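Local structure of BIFUNCTIONAL PROTEIN Proline utilization A (PutA) (Corynebacterium freiburgense, 5UX5) at residues D503-G508 and L643-H648; L587-S592 and R657-P662; D665-T670 and S677-W682. The protein oxidises proline to glutamate in two steps, with an FAD-dependent proline dehydrogenase and an NAD-dependent aldehyde dehydrogenase joined in one chain. All blocks are in the same frame, centred on the assembly; numbering follows the deposited sequence.

Contact 1: D503-G508 and L643-H648; sequences DKTVAG and LVQLMH
Thr505 puts its methyl group down between Gln645 and Met647, and those two meetings carry the contact between helix 499-511 and strand 644-646. The methyl, CG2, stands anti to the backbone N of its own residue, while the hydroxyl turns back to the helix, where OG1 is hydrogen-bonded to the carbonyl oxygen of Glu501. What the threonine offers the strand is therefore carbon. Met647 comes at it end on: its chain runs out straight to the sulfur and folds only at the last bond (chi3 62°), so that SD lies 3.6 Å from Thr505 CG2 and the methyl CE comes to 4.2 Å from Thr505 CB. Gln645, two residues earlier and on the same side of the strand, crosses the threonine at a slant and touches it with its aliphatic part, Gln645 CG lying 3.6 Å from Thr505 CG2; the chain then bends at chi2 (71°), turning the amide aside. All of this is van der Waals contact, and little surface is buried, 141 Å² over both sides. Deeper in, Met647 also packs on Ile496 and on Ile616 of strand 614-618, and Val506 reaches the same isoleucine. A helix is thus laid against a parallel strand pair, 614-618 with 644-646, in the Rossmann-type NAD-binding part of the aldehyde dehydrogenase fold.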
loop_
_atom_site.group_PDB
_atom_site.type_symbol
_atom_site.label_atom_id
_atom_site.label_comp_id
_atom_site.label_asym_id
_atom_site.label_seq_id
_atom_site.Cartn_x
_atom_site.Cartn_y
_atom_site.Cartn_z
ATOM N N ASP A 503 -5.932 -20.439 36.714
ATOM C CA ASP A 503 -4.859 -21.208 37.319
ATOM C C ASP A 503 -4.787 -22.611 36.723
ATOM O O ASP A 503 -3.698 -23.102 36.413
ATOM C CB ASP A 503 -5.031 -21.221 38.835
ATOM C CG ASP A 503 -4.565 -19.909 39.480
ATOM O OD1 ASP A 503 -3.729 -19.229 38.841
ATOM O OD2 ASP A 503 -4.996 -19.565 40.619
ATOM N N LYS A 504 -5.929 -23.274 36.553
ATOM C CA LYS A 504 -5.898 -24.628 36.008
ATOM C C LYS A 504 -5.320 -24.633 34.595
ATOM O O LYS A 504 -4.465 -25.461 34.260
ATOM C CB LYS A 504 -7.304 -25.237 36.033
ATOM N N THR A 505 -5.762 -23.693 33.760
ATOM C CA THR A 505 -5.320 -23.632 32.371
ATOM C C THR A 505 -3.847 -23.255 32.241
ATOM O O THR A 505 -3.129 -23.843 31.427
ATOM C CB THR A 505 -6.206 -22.650 31.622
ATOM O OG1 THR A 505 -7.538 -23.185 31.561
ATOM C CG2 THR A 505 -5.685 -22.419 30.224
ATOM N N VAL A 506 -3.384 -22.268 33.017
ATOM C CA VAL A 506 -1.975 -21.860 32.979
ATOM C C VAL A 506 -1.054 -23.032 33.330
ATOM O O VAL A 506 -0.090 -23.329 32.612
ATOM C CB VAL A 506 -1.739 -20.660 33.916
ATOM C CG1 VAL A 506 -0.262 -20.489 34.194
ATOM C CG2 VAL A 506 -2.273 -19.397 33.282
ATOM N N ALA A 507 -1.319 -23.702 34.454
ATOM C CA ALA A 507 -0.492 -24.838 34.843
ATOM C C ALA A 507 -0.558 -25.962 33.817
ATOM O O ALA A 507 0.448 -26.644 33.582
ATOM C CB ALA A 507 -0.915 -25.357 36.217
ATOM N N GLY A 508 -1.716 -26.166 33.186
ATOM C CA GLY A 508 -1.823 -27.218 32.190
ATOM C C GLY A 508 -0.923 -26.978 30.994
ATOM O O GLY A 508 -0.342 -27.918 30.448
ATOM N N LEU A 643 -0.339 -26.352 23.202
ATOM C CA LEU A 643 0.605 -25.397 22.644
ATOM C C LEU A 643 0.114 -23.968 22.738
ATOM O O LEU A 643 0.850 -23.078 23.172
ATOM C CB LEU A 643 0.854 -25.728 21.174
ATOM C CG LEU A 643 2.203 -26.282 20.762
ATOM C CD1 LEU A 643 2.170 -26.256 19.268
ATOM C CD2 LEU A 643 3.321 -25.419 21.299
ATOM N N VAL A 644 -1.107 -23.725 22.289
ATOM C CA VAL A 644 -1.739 -22.420 22.298
ATOM C C VAL A 644 -3.112 -22.561 22.917
ATOM O O VAL A 644 -3.835 -23.513 22.617
ATOM C CB VAL A 644 -1.843 -21.854 20.876
ATOM C CG1 VAL A 644 -2.819 -20.700 20.854
ATOM C CG2 VAL A 644 -0.456 -21.438 20.408
ATOM N N GLN A 645 -3.465 -21.627 23.792
ATOM C CA GLN A 645 -4.730 -21.672 24.507
ATOM C C GLN A 645 -5.406 -20.307 24.402
ATOM O O GLN A 645 -4.766 -19.278 24.634
ATOM C CB GLN A 645 -4.483 -22.096 25.951
ATOM C CG GLN A 645 -5.694 -22.605 26.675
ATOM C CD GLN A 645 -6.151 -23.962 26.199
ATOM O OE1 GLN A 645 -6.945 -24.058 25.257
ATOM N NE2 GLN A 645 -5.684 -25.014 26.857
ATOM N N LEU A 646 -6.668 -20.301 23.968
ATOM C CA LEU A 646 -7.450 -19.083 23.770
ATOM C C LEU A 646 -8.310 -18.876 25.005
ATOM O O LEU A 646 -9.121 -19.744 25.339
ATOM C CB LEU A 646 -8.331 -19.210 22.528
ATOM C CG LEU A 646 -9.277 -18.102 22.038
ATOM C CD1 LEU A 646 -8.581 -16.814 21.741
ATOM C CD2 LEU A 646 -9.966 -18.585 20.787
ATOM N N MET A 647 -8.117 -17.755 25.700
ATOM C CA MET A 647 -8.771 -17.520 26.985
ATOM C C MET A 647 -9.523 -16.191 26.940
ATOM O O MET A 647 -8.908 -15.120 27.033
ATOM C CB MET A 647 -7.766 -17.527 28.147
ATOM C CG MET A 647 -7.016 -18.832 28.400
ATOM S SD MET A 647 -6.064 -18.861 29.982
ATOM C CE MET A 647 -7.354 -18.667 31.227
ATOM N N HIS A 648 -10.854 -16.258 26.855
ATOM C CA HIS A 648 -11.688 -15.055 26.922
ATOM C C HIS A 648 -11.932 -14.681 28.386
ATOM O O HIS A 648 -13.035 -14.796 28.921
ATOM C CB HIS A 648 -13.012 -15.259 26.192
ATOM C CG HIS A 648 -12.874 -15.662 24.757
ATOM N ND1 HIS A 648 -12.272 -14.862 23.810
ATOM C CD2 HIS A 648 -13.306 -16.768 24.099
ATOM C CE1 HIS A 648 -12.326 -15.465 22.633
ATOM N NE2 HIS A 648 -12.947 -16.624 22.780
#

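Contact 2: L587-S592 and R657-P662; sequences LVVVAS and RLMSHP. With NAD (nicotinamide-adenine-dinucleotide), chain F.
The NAD-binding alpha/beta sheet of the aldehyde dehydrogenase part meets one of its covering helices here, where Val589 and Ala591 on strand 580-591 face Leu658 and Met659 at the end of helix 653-659. Val589 divides its two methyls between the helix residues. CG2 meets Leu658 tip to tip, 3.9 Å from its CD1, while CG1 lies 3.7 Å from Met659 SD, the valine and methionine side chains crossing at about a right angle. Met659 gets there by a bend near its base (chi2 -49°) followed by an extended last bond (chi3 174°), which sends the methyl along the strand toward the cofactor. Its CE then sits 3.7 Å from Ala591 CB and 3.8 Å from N3A of the NAD adenine, so a single methyl touches both strand and ligand. Ala591 CB, already against Met659, also lies 3.9 Å from O4B of the adenosine ribose. Just past the strand, the carbonyl oxygen of Ser592 accepts a hydrogen bond from the ribose hydroxyl O3B, at 2.9 Å. At the start of 657-662, the guanidinium of Arg657 has His661 CD2 over one face, near its rim, and is held by a salt bridge to Asp503 on helix 499-511. Between strand and helix there is only apolar packing among buried side chains. Within the two segments the polar bond to NAD is made by the Ser592 carbonyl, while side chains such as Lys618 and Glu651 add others, which implies that Met659 and Ala591 contribute shape and dispersion to this end of the pocket.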
loop_
_atom_site.group_PDB
_atom_site.type_symbol
_atom_site.label_atom_id
_atom_site.label_comp_id
_atom_site.label_asym_id
_atom_site.label_seq_id
_atom_site.Cartn_x
_atom_site.Cartn_y
_atom_site.Cartn_z
ATOM N N LEU A 587 6.090 -19.559 28.867
ATOM C CA LEU A 587 4.708 -19.147 28.632
ATOM C C LEU A 587 4.665 -17.649 28.363
ATOM O O LEU A 587 5.188 -16.864 29.157
ATOM C CB LEU A 587 3.816 -19.490 29.833
ATOM C CG LEU A 587 2.340 -19.096 29.899
ATOM C CD1 LEU A 587 1.489 -19.617 28.735
ATOM C CD2 LEU A 587 1.762 -19.574 31.211
ATOM N N VAL A 588 4.054 -17.258 27.245
ATOM C CA VAL A 588 3.796 -15.861 26.924
ATOM C C VAL A 588 2.291 -15.643 26.822
ATOM O O VAL A 588 1.579 -16.475 26.253
ATOM C CB VAL A 588 4.483 -15.455 25.615
ATOM C CG1 VAL A 588 4.045 -14.052 25.226
ATOM C CG2 VAL A 588 6.002 -15.560 25.760
ATOM N N VAL A 589 1.811 -14.508 27.342
ATOM C CA VAL A 589 0.418 -14.102 27.188
ATOM C C VAL A 589 0.344 -12.995 26.137
ATOM O O VAL A 589 1.129 -12.030 26.178
ATOM C CB VAL A 589 -0.171 -13.638 28.528
ATOM C CG1 VAL A 589 -1.551 -12.946 28.304
ATOM C CG2 VAL A 589 -0.289 -14.806 29.463
ATOM N N VAL A 590 -0.586 -13.140 25.185
ATOM C CA VAL A 590 -0.791 -12.158 24.119
ATOM C C VAL A 590 -2.150 -11.504 24.321
ATOM O O VAL A 590 -3.199 -12.128 24.097
ATOM C CB VAL A 590 -0.699 -12.780 22.717
ATOM C CG1 VAL A 590 -0.957 -11.717 21.681
ATOM C CG2 VAL A 590 0.654 -13.386 22.486
ATOM N N ALA A 591 -2.131 -10.243 24.727
ATOM C CA ALA A 591 -3.330 -9.436 24.909
ATOM C C ALA A 591 -3.434 -8.494 23.712
ATOM O O ALA A 591 -2.617 -7.589 23.552
ATOM C CB ALA A 591 -3.283 -8.689 26.240
ATOM N N SER A 592 -4.409 -8.735 22.854
ATOM C CA SER A 592 -4.497 -8.133 21.533
ATOM C C SER A 592 -5.634 -7.110 21.455
ATOM O O SER A 592 -6.546 -7.107 22.294
ATOM C CB SER A 592 -4.707 -9.239 20.490
ATOM O OG SER A 592 -5.911 -9.943 20.741
ATOM N N ARG A 657 -5.814 -11.867 37.160
ATOM C CA ARG A 657 -5.097 -13.069 37.544
ATOM C C ARG A 657 -4.282 -13.603 36.371
ATOM O O ARG A 657 -3.162 -14.090 36.556
ATOM C CB ARG A 657 -6.095 -14.100 38.069
ATOM C CG ARG A 657 -5.525 -15.398 38.522
ATOM C CD ARG A 657 -4.475 -15.182 39.594
ATOM N NE ARG A 657 -3.854 -16.452 39.958
ATOM C CZ ARG A 657 -2.682 -16.578 40.571
ATOM N NH1 ARG A 657 -1.969 -15.509 40.896
ATOM N NH2 ARG A 657 -2.227 -17.788 40.849
ATOM N N LEU A 658 -4.811 -13.508 35.151
ATOM C CA LEU A 658 -4.019 -13.961 34.012
ATOM C C LEU A 658 -2.820 -13.047 33.765
ATOM O O LEU A 658 -1.701 -13.525 33.570
ATOM C CB LEU A 658 -4.880 -14.074 32.758
ATOM C CG LEU A 658 -4.096 -14.476 31.504
ATOM C CD1 LEU A 658 -3.320 -15.730 31.779
ATOM C CD2 LEU A 658 -5.029 -14.739 30.393
ATOM N N MET A 659 -3.020 -11.730 33.773
ATOM C CA MET A 659 -1.909 -10.849 33.426
ATOM C C MET A 659 -0.868 -10.784 34.528
ATOM O O MET A 659 0.295 -10.490 34.244
ATOM C CB MET A 659 -2.381 -9.434 33.119
ATOM C CG MET A 659 -3.358 -9.350 31.999
ATOM S SD MET A 659 -2.866 -10.238 30.520
ATOM C CE MET A 659 -4.369 -10.028 29.532
ATOM N N SER A 660 -1.262 -10.979 35.786
ATOM C CA SER A 660 -0.304 -10.912 36.886
ATOM C C SER A 660 0.263 -12.275 37.253
ATOM O O SER A 660 0.986 -12.388 38.251
ATOM C CB SER A 660 -0.939 -10.277 38.132
ATOM O OG SER A 660 -1.844 -11.168 38.778
ATOM N N HIS A 661 -0.052 -13.308 36.487
ATOM C CA HIS A 661 0.180 -14.655 36.977
ATOM C C HIS A 661 1.674 -14.918 37.194
ATOM O O HIS A 661 2.509 -14.541 36.359
ATOM C CB HIS A 661 -0.423 -15.682 36.024
ATOM C CG HIS A 661 -0.444 -17.049 36.607
ATOM N ND1 HIS A 661 0.707 -17.791 36.796
ATOM C CD2 HIS A 661 -1.455 -17.770 37.138
ATOM C CE1 HIS A 661 0.391 -18.939 37.363
ATOM N NE2 HIS A 661 -0.915 -18.947 37.591
ATOM N N PRO A 662 2.053 -15.540 38.315
ATOM C CA PRO A 662 3.493 -15.734 38.597
ATOM C C PRO A 662 4.217 -16.551 37.549
ATOM O O PRO A 662 5.426 -16.385 37.414
ATOM C CB PRO A 662 3.505 -16.456 39.943
ATOM C CG PRO A 662 2.134 -16.187 40.540
ATOM C CD PRO A 662 1.186 -16.017 39.405
HETATM P PA NAD F . -6.812 -1.739 26.008
HETATM O O1A NAD F . -5.388 -1.084 26.069
HETATM O O2A NAD F . -7.673 -1.255 27.222
HETATM O O5B NAD F . -6.691 -3.302 26.123
HETATM C C5B NAD F . -6.141 -4.113 25.113
HETATM C C4B NAD F . -6.152 -5.577 25.552
HETATM O O4B NAD F . -5.827 -5.766 26.933
HETATM C C3B NAD F . -7.477 -6.223 25.284
HETATM O O3B NAD F . -7.340 -7.573 25.009
HETATM C C2B NAD F . -8.110 -5.953 26.589
HETATM O O2B NAD F . -9.303 -6.622 26.805
HETATM C C1B NAD F . -6.999 -6.293 27.529
HETATM N N9A NAD F . -7.219 -5.762 28.869
HETATM C C8A NAD F . -7.325 -4.432 29.233
HETATM N N7A NAD F . -7.531 -4.338 30.563
HETATM C C5A NAD F . -7.566 -5.620 31.131
HETATM C C6A NAD F . -7.726 -6.127 32.417
HETATM N N6A NAD F . -7.939 -5.277 33.562
HETATM N N1A NAD F . -7.694 -7.457 32.611
HETATM C C2A NAD F . -7.510 -8.325 31.583
HETATM N N3A NAD F . -7.343 -7.866 30.312
HETATM C C4A NAD F . -7.365 -6.541 30.059
HETATM O O3 NAD F . -7.406 -1.361 24.572
HETATM P PN NAD F . -8.918 -0.990 24.161
HETATM O O1N NAD F . -9.877 -0.842 25.325
HETATM O O2N NAD F . -9.476 -2.158 23.403
HETATM O O5D NAD F . -8.805 0.360 23.292
HETATM C C5D NAD F . -8.239 1.499 23.924
HETATM C C4D NAD F . -7.447 2.465 23.039
HETATM O O4D NAD F . -6.294 1.934 22.430
HETATM C C3D NAD F . -8.157 3.096 21.892
HETATM O O3D NAD F . -9.194 3.937 22.242
HETATM C C2D NAD F . -7.018 3.877 21.367
HETATM O O2D NAD F . -7.044 5.150 21.910
HETATM C C1D NAD F . -5.800 3.063 21.742
#

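Contact 3: D665-T670 and S677-W682; sequences DAIILT and SLFRGW. With NAD (nicotinamide-adenine-dinucleotide), chain F.
With chi1 at -69°, Phe679 swings CG anti to its own carbonyl carbon, and the ring leaves helix 673-682 in the direction of strand 666-670. Leu669 answers from the strand with CG anti to its backbone N (chi1 164°), and both its methyls come obliquely to the CD2 and CE2 atoms of the ring. Its CD1 lies 4.0 Å from Phe679 CE2 and its CD2 4.0 Å from Phe679 CD2. Ile667 adds a looser touch through CD1, 4.3 Å from Phe679 CD2. The far end of the ring is turned to NAD: Phe679 CZ is 3.5 Å from C4A of the adenine, which lies at the ring edge and near its plane. One helical turn on, Trp682 also presents an edge, its CH2 3.5 Å from the adenine amino nitrogen N6A. Leu669 CD1 comes near the ribose oxygen as well, so strand and helix together line the adenosine end of the pocket. Met659 of helix 653-659 packs on Ile667, Phe679 and Trp682, while strands 580-591 and 687-691 flank strand 666-670, whose beta-alpha-beta unit runs through helix 673-682 into 687-691.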
loop_
_atom_site.group_PDB
_atom_site.type_symbol
_atom_site.label_atom_id
_atom_site.label_comp_id
_atom_site.label_asym_id
_atom_site.label_seq_id
_atom_site.Cartn_x
_atom_site.Cartn_y
_atom_site.Cartn_z
ATOM N N ASP A 665 5.771 -15.561 31.697
ATOM C CA ASP A 665 7.099 -14.981 31.566
ATOM C C ASP A 665 7.083 -13.661 30.820
ATOM O O ASP A 665 7.943 -12.802 31.066
ATOM C CB ASP A 665 8.044 -15.960 30.869
ATOM C CG ASP A 665 8.199 -17.236 31.643
ATOM O OD1 ASP A 665 8.491 -17.133 32.851
ATOM O OD2 ASP A 665 8.011 -18.333 31.069
ATOM N N ALA A 666 6.109 -13.455 29.946
ATOM C CA ALA A 666 6.023 -12.157 29.290
ATOM C C ALA A 666 4.612 -11.924 28.794
ATOM O O ALA A 666 3.878 -12.867 28.481
ATOM C CB ALA A 666 6.990 -12.034 28.117
ATOM N N ILE A 667 4.265 -10.651 28.691
ATOM C CA ILE A 667 3.036 -10.208 28.059
ATOM C C ILE A 667 3.425 -9.454 26.802
ATOM O O ILE A 667 4.296 -8.570 26.848
ATOM C CB ILE A 667 2.209 -9.310 28.991
ATOM C CG1 ILE A 667 1.716 -10.106 30.193
ATOM C CG2 ILE A 667 1.042 -8.686 28.224
ATOM C CD1 ILE A 667 1.071 -9.247 31.250
ATOM N N ILE A 668 2.840 -9.857 25.673
ATOM C CA ILE A 668 2.842 -9.059 24.456
ATOM C C ILE A 668 1.492 -8.357 24.377
ATOM O O ILE A 668 0.447 -9.019 24.327
ATOM C CB ILE A 668 3.072 -9.915 23.211
ATOM C CG1 ILE A 668 4.379 -10.703 23.314
ATOM C CG2 ILE A 668 3.058 -9.016 22.002
ATOM C CD1 ILE A 668 4.536 -11.718 22.204
ATOM N N LEU A 669 1.509 -7.028 24.427
ATOM C CA LEU A 669 0.314 -6.204 24.548
ATOM C C LEU A 669 0.291 -5.138 23.469
ATOM O O LEU A 669 1.313 -4.509 23.191
ATOM C CB LEU A 669 0.261 -5.518 25.912
ATOM C CG LEU A 669 -0.676 -4.336 26.139
ATOM C CD1 LEU A 669 -2.096 -4.814 26.112
ATOM C CD2 LEU A 669 -0.352 -3.647 27.472
ATOM N N THR A 670 -0.887 -4.911 22.897
ATOM C CA THR A 670 -1.130 -3.834 21.949
ATOM C C THR A 670 -2.389 -3.116 22.404
ATOM O O THR A 670 -3.469 -3.700 22.378
ATOM C CB THR A 670 -1.317 -4.348 20.523
ATOM O OG1 THR A 670 -0.224 -5.209 20.169
ATOM C CG2 THR A 670 -1.424 -3.175 19.550
ATOM N N SER A 677 0.722 0.402 31.874
ATOM C CA SER A 677 1.056 0.784 33.253
ATOM C C SER A 677 0.193 0.035 34.258
ATOM O O SER A 677 0.668 -0.353 35.337
ATOM C CB SER A 677 0.929 2.293 33.474
ATOM O OG SER A 677 0.002 2.875 32.584
ATOM N N LEU A 678 -1.072 -0.198 33.910
ATOM C CA LEU A 678 -1.963 -0.949 34.785
ATOM C C LEU A 678 -1.418 -2.347 35.049
ATOM O O LEU A 678 -1.201 -2.733 36.203
ATOM C CB LEU A 678 -3.344 -1.028 34.144
ATOM C CG LEU A 678 -4.408 -1.765 34.944
ATOM C CD1 LEU A 678 -4.893 -0.900 36.069
ATOM C CD2 LEU A 678 -5.525 -2.138 34.015
ATOM N N PHE A 679 -1.176 -3.114 33.975
ATOM C CA PHE A 679 -0.679 -4.480 34.105
ATOM C C PHE A 679 0.598 -4.509 34.925
ATOM O O PHE A 679 0.731 -5.287 35.879
ATOM C CB PHE A 679 -0.411 -5.093 32.721
ATOM C CG PHE A 679 -1.655 -5.371 31.885
ATOM C CD1 PHE A 679 -2.927 -5.110 32.365
ATOM C CD2 PHE A 679 -1.528 -5.902 30.604
ATOM C CE1 PHE A 679 -4.064 -5.389 31.581
ATOM C CE2 PHE A 679 -2.645 -6.188 29.821
ATOM C CZ PHE A 679 -3.921 -5.931 30.308
ATOM N N ARG A 680 1.544 -3.638 34.578
ATOM C CA ARG A 680 2.849 -3.683 35.223
ATOM C C ARG A 680 2.732 -3.328 36.701
ATOM O O ARG A 680 3.412 -3.924 37.537
ATOM C CB ARG A 680 3.820 -2.751 34.491
ATOM C CG ARG A 680 4.086 -3.091 33.029
ATOM C CD ARG A 680 5.031 -2.077 32.436
ATOM N NE ARG A 680 6.418 -2.254 32.874
ATOM C CZ ARG A 680 7.413 -1.413 32.596
ATOM N NH1 ARG A 680 7.190 -0.300 31.911
ATOM N NH2 ARG A 680 8.642 -1.685 33.005
ATOM N N GLY A 681 1.840 -2.401 37.047
ATOM C CA GLY A 681 1.573 -2.123 38.450
ATOM C C GLY A 681 1.280 -3.365 39.267
ATOM O O GLY A 681 1.625 -3.431 40.446
ATOM N N TRP A 682 0.601 -4.350 38.668
ATOM C CA TRP A 682 0.262 -5.595 39.355
ATOM C C TRP A 682 1.453 -6.521 39.545
ATOM O O TRP A 682 1.368 -7.452 40.357
ATOM C CB TRP A 682 -0.788 -6.381 38.588
ATOM C CG TRP A 682 -2.054 -5.673 38.399
ATOM C CD1 TRP A 682 -2.556 -4.717 39.192
ATOM C CD2 TRP A 682 -2.992 -5.864 37.333
ATOM N NE1 TRP A 682 -3.762 -4.287 38.706
ATOM C CE2 TRP A 682 -4.058 -4.976 37.563
ATOM C CE3 TRP A 682 -3.032 -6.697 36.203
ATOM C CZ2 TRP A 682 -5.155 -4.881 36.707
ATOM C CZ3 TRP A 682 -4.117 -6.612 35.354
ATOM C CH2 TRP A 682 -5.170 -5.705 35.614
HETATM P PA NAD F . -6.812 -1.739 26.008
HETATM O O1A NAD F . -5.388 -1.084 26.069
HETATM O O2A NAD F . -7.673 -1.255 27.222
HETATM O O5B NAD F . -6.691 -3.302 26.123
HETATM C C5B NAD F . -6.141 -4.113 25.113
HETATM C C4B NAD F . -6.152 -5.577 25.552
HETATM O O4B NAD F . -5.827 -5.766 26.933
HETATM C C3B NAD F . -7.477 -6.223 25.284
HETATM O O3B NAD F . -7.340 -7.573 25.009
HETATM C C2B NAD F . -8.110 -5.953 26.589
HETATM O O2B NAD F . -9.303 -6.622 26.805
HETATM C C1B NAD F . -6.999 -6.293 27.529
HETATM N N9A NAD F . -7.219 -5.762 28.869
HETATM C C8A NAD F . -7.325 -4.432 29.233
HETATM N N7A NAD F . -7.531 -4.338 30.563
HETATM C C5A NAD F . -7.566 -5.620 31.131
HETATM C C6A NAD F . -7.726 -6.127 32.417
HETATM N N6A NAD F . -7.939 -5.277 33.562
HETATM N N1A NAD F . -7.694 -7.457 32.611
HETATM C C2A NAD F . -7.510 -8.325 31.583
HETATM N N3A NAD F . -7.343 -7.866 30.312
HETATM C C4A NAD F . -7.365 -6.541 30.059
HETATM O O3 NAD F . -7.406 -1.361 24.572
HETATM P PN NAD F . -8.918 -0.990 24.161
HETATM O O1N NAD F . -9.877 -0.842 25.325
HETATM O O2N NAD F . -9.476 -2.158 23.403
HETATM O O5D NAD F . -8.805 0.360 23.292
HETATM C C5D NAD F . -8.239 1.499 23.924
HETATM C C4D NAD F . -7.447 2.465 23.039
HETATM O O4D NAD F . -6.294 1.934 22.430
HETATM C C3D NAD F . -8.157 3.096 21.892
HETATM O O3D NAD F . -9.194 3.937 22.242
HETATM C C2D NAD F . -7.018 3.877 21.367
HETATM O O2D NAD F . -7.044 5.150 21.910
HETATM C C1D NAD F . -5.800 3.063 21.742
#

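All three contacts reach one mixed sheet in the aldehyde dehydrogenase part of the chain. Contacts 2 and 3 lie with centres about 8 Å apart and are joined directly, because their strands 580-591 and 666-670 are parallel neighbours; both touch NAD. The centre of contact 1 is about 10 Å from that of contact 2 and about 17 Å from that of contact 3. It meets contact 2 through helix 499-511, where Val506 packs on Leu587 and His661. Along the chain the segments of contacts 1 and 2 alternate, and contact 3 follows both. Packing thus passes from helix 499-511 through contact 2 to the adenosine end of the NAD site, with contact 1 not touching contact 3.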